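Local coordinates for protein carbohydrate deacetylase Agd3 (PDB 6NWZ) that probably removes N-acetyl groups from the fungal exopolysaccharide galactosaminogalactan, as a zinc-binding carbohydrate esterase required for biofilm formation, at residues S387-H392 with I431-T436. Sequence-based numbering, arbitrary orientation.
Sequences SHTFTH and IPPAIT. With ZN (zinc ion), chain L.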
# COMPACT_ATOMS: atom_id res chain seq x y z
N SER A 387 -18.90 10.30 -3.42
CA SER A 387 -20.13 10.27 -2.63
C SER A 387 -19.97 9.42 -1.37
O SER A 387 -19.36 8.35 -1.40
CB SER A 387 -21.29 9.73 -3.46
OG SER A 387 -22.46 9.59 -2.66
N HIS A 388 -20.54 9.91 -0.27
CA HIS A 388 -20.57 9.20 1.00
C HIS A 388 -22.02 8.96 1.45
O HIS A 388 -22.30 8.91 2.65
CB HIS A 388 -19.78 9.97 2.05
CG HIS A 388 -19.42 9.16 3.26
ND1 HIS A 388 -18.88 7.90 3.19
CD2 HIS A 388 -19.50 9.46 4.58
CE1 HIS A 388 -18.66 7.44 4.41
NE2 HIS A 388 -19.02 8.37 5.27
N THR A 389 -22.93 8.82 0.48
CA THR A 389 -24.38 8.75 0.63
C THR A 389 -24.98 10.08 1.10
O THR A 389 -24.27 10.95 1.61
CB THR A 389 -24.81 7.63 1.59
OG1 THR A 389 -24.43 7.96 2.93
CG2 THR A 389 -24.18 6.32 1.17
N PHE A 390 -26.30 10.23 0.92
CA PHE A 390 -26.92 11.53 1.15
C PHE A 390 -27.05 11.82 2.64
O PHE A 390 -26.53 12.83 3.13
CB PHE A 390 -28.29 11.58 0.45
CG PHE A 390 -28.91 12.94 0.43
CD1 PHE A 390 -28.31 13.99 -0.25
CD2 PHE A 390 -30.12 13.18 1.07
CE1 PHE A 390 -28.89 15.25 -0.27
CE2 PHE A 390 -30.70 14.44 1.05
CZ PHE A 390 -30.09 15.47 0.38
N THR A 391 -27.72 10.95 3.38
CA THR A 391 -28.03 11.19 4.78
C THR A 391 -27.12 10.44 5.74
O THR A 391 -27.29 10.57 6.96
CB THR A 391 -29.49 10.83 5.08
OG1 THR A 391 -29.61 9.41 5.22
CG2 THR A 391 -30.38 11.28 3.94
N HIS A 392 -26.18 9.65 5.23
CA HIS A 392 -25.29 8.82 6.04
C HIS A 392 -26.06 7.73 6.80
O HIS A 392 -25.65 7.30 7.88
CB HIS A 392 -24.47 9.67 7.02
CG HIS A 392 -23.30 8.94 7.62
ND1 HIS A 392 -23.46 7.95 8.56
CD2 HIS A 392 -21.97 9.06 7.40
CE1 HIS A 392 -22.27 7.49 8.91
NE2 HIS A 392 -21.35 8.14 8.22
N ILE A 431 -17.93 5.83 -0.83
CA ILE A 431 -17.44 5.43 0.48
C ILE A 431 -18.66 5.05 1.31
O ILE A 431 -19.37 5.94 1.79
CB ILE A 431 -16.63 6.55 1.15
CG1 ILE A 431 -15.51 7.04 0.23
CG2 ILE A 431 -16.09 6.08 2.50
CD1 ILE A 431 -14.62 8.11 0.84
N PRO A 432 -18.96 3.77 1.47
CA PRO A 432 -20.20 3.37 2.16
C PRO A 432 -20.24 3.92 3.57
O PRO A 432 -19.21 3.99 4.26
CB PRO A 432 -20.14 1.83 2.15
CG PRO A 432 -18.72 1.49 1.84
CD PRO A 432 -18.20 2.60 0.99
N PRO A 433 -21.42 4.34 4.04
CA PRO A 433 -21.49 5.09 5.31
C PRO A 433 -21.14 4.20 6.49
O PRO A 433 -21.83 3.22 6.77
CB PRO A 433 -22.95 5.56 5.36
CG PRO A 433 -23.70 4.52 4.56
CD PRO A 433 -22.75 4.05 3.49
N ALA A 434 -20.04 4.54 7.18
CA ALA A 434 -19.51 3.73 8.27
C ALA A 434 -19.21 2.31 7.81
O ALA A 434 -19.26 1.37 8.62
CB ALA A 434 -20.45 3.72 9.48
N ILE A 435 -18.91 2.14 6.52
CA ILE A 435 -18.66 0.85 5.90
C ILE A 435 -19.80 -0.11 6.24
O ILE A 435 -19.56 -1.19 6.81
CB ILE A 435 -17.29 0.28 6.31
CG1 ILE A 435 -16.23 1.38 6.25
CG2 ILE A 435 -16.86 -0.84 5.38
CD1 ILE A 435 -16.06 1.97 4.86
N THR A 436 -21.03 0.27 5.91
CA THR A 436 -22.21 -0.54 6.20
C THR A 436 -22.93 -0.90 4.91
O THR A 436 -22.76 -0.26 3.87
CB THR A 436 -23.17 0.19 7.17
OG1 THR A 436 -23.69 1.38 6.56
CG2 THR A 436 -22.46 0.55 8.46
ZN ZN L . -19.08 8.37 7.50
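H388 spans the gap between a backbone carbonyl and a zinc ion. On one side of its imidazole, ND1 gives its N-H to the carbonyl O of I431, which lies near the ring plane; the N-H...O angle is a bent 128°, and the very short ND1 to O distance in the model is doubtful at this resolution. NE2, the other ring nitrogen, binds the zinc at 2.2 Å, and the carbonyl is a second-shell partner consistent with holding the ring's rotation. CG lies anti to the backbone N (chi1 -163°), which swings the ring toward the 431-436 loop, where CB and CG2 of I431 pack alongside ND1. One residue earlier on the 387-392 side, the carbonyl O of S387 accepts from the backbone N of I431 at 3.0 Å, so consecutive residues of this segment are tied to the same isoleucine.

H392, four residues on from H388, also binds the metal, its NE2 2.4 Å from the zinc. P433 presents CB to one face of this ligand: the atom stands over the ring centre in a CH-pi contact, 4.0 Å from the centroid, with CG leading away from the imidazole. T389 crosses the same proline at about a right angle, its CG2 3.5 Å from P433 CD and its OG1 near P433 CB. S387 OG accepts from the T389 backbone N in an ST turn and also bonds to N410 of helix 400-417. D256, from strand 252-257 of the same sheet as strand 384-387, supplies the third protein ligand, completing the Asp-His-His metal triad typical of family 4 carbohydrate esterases and related polysaccharide deacetylases.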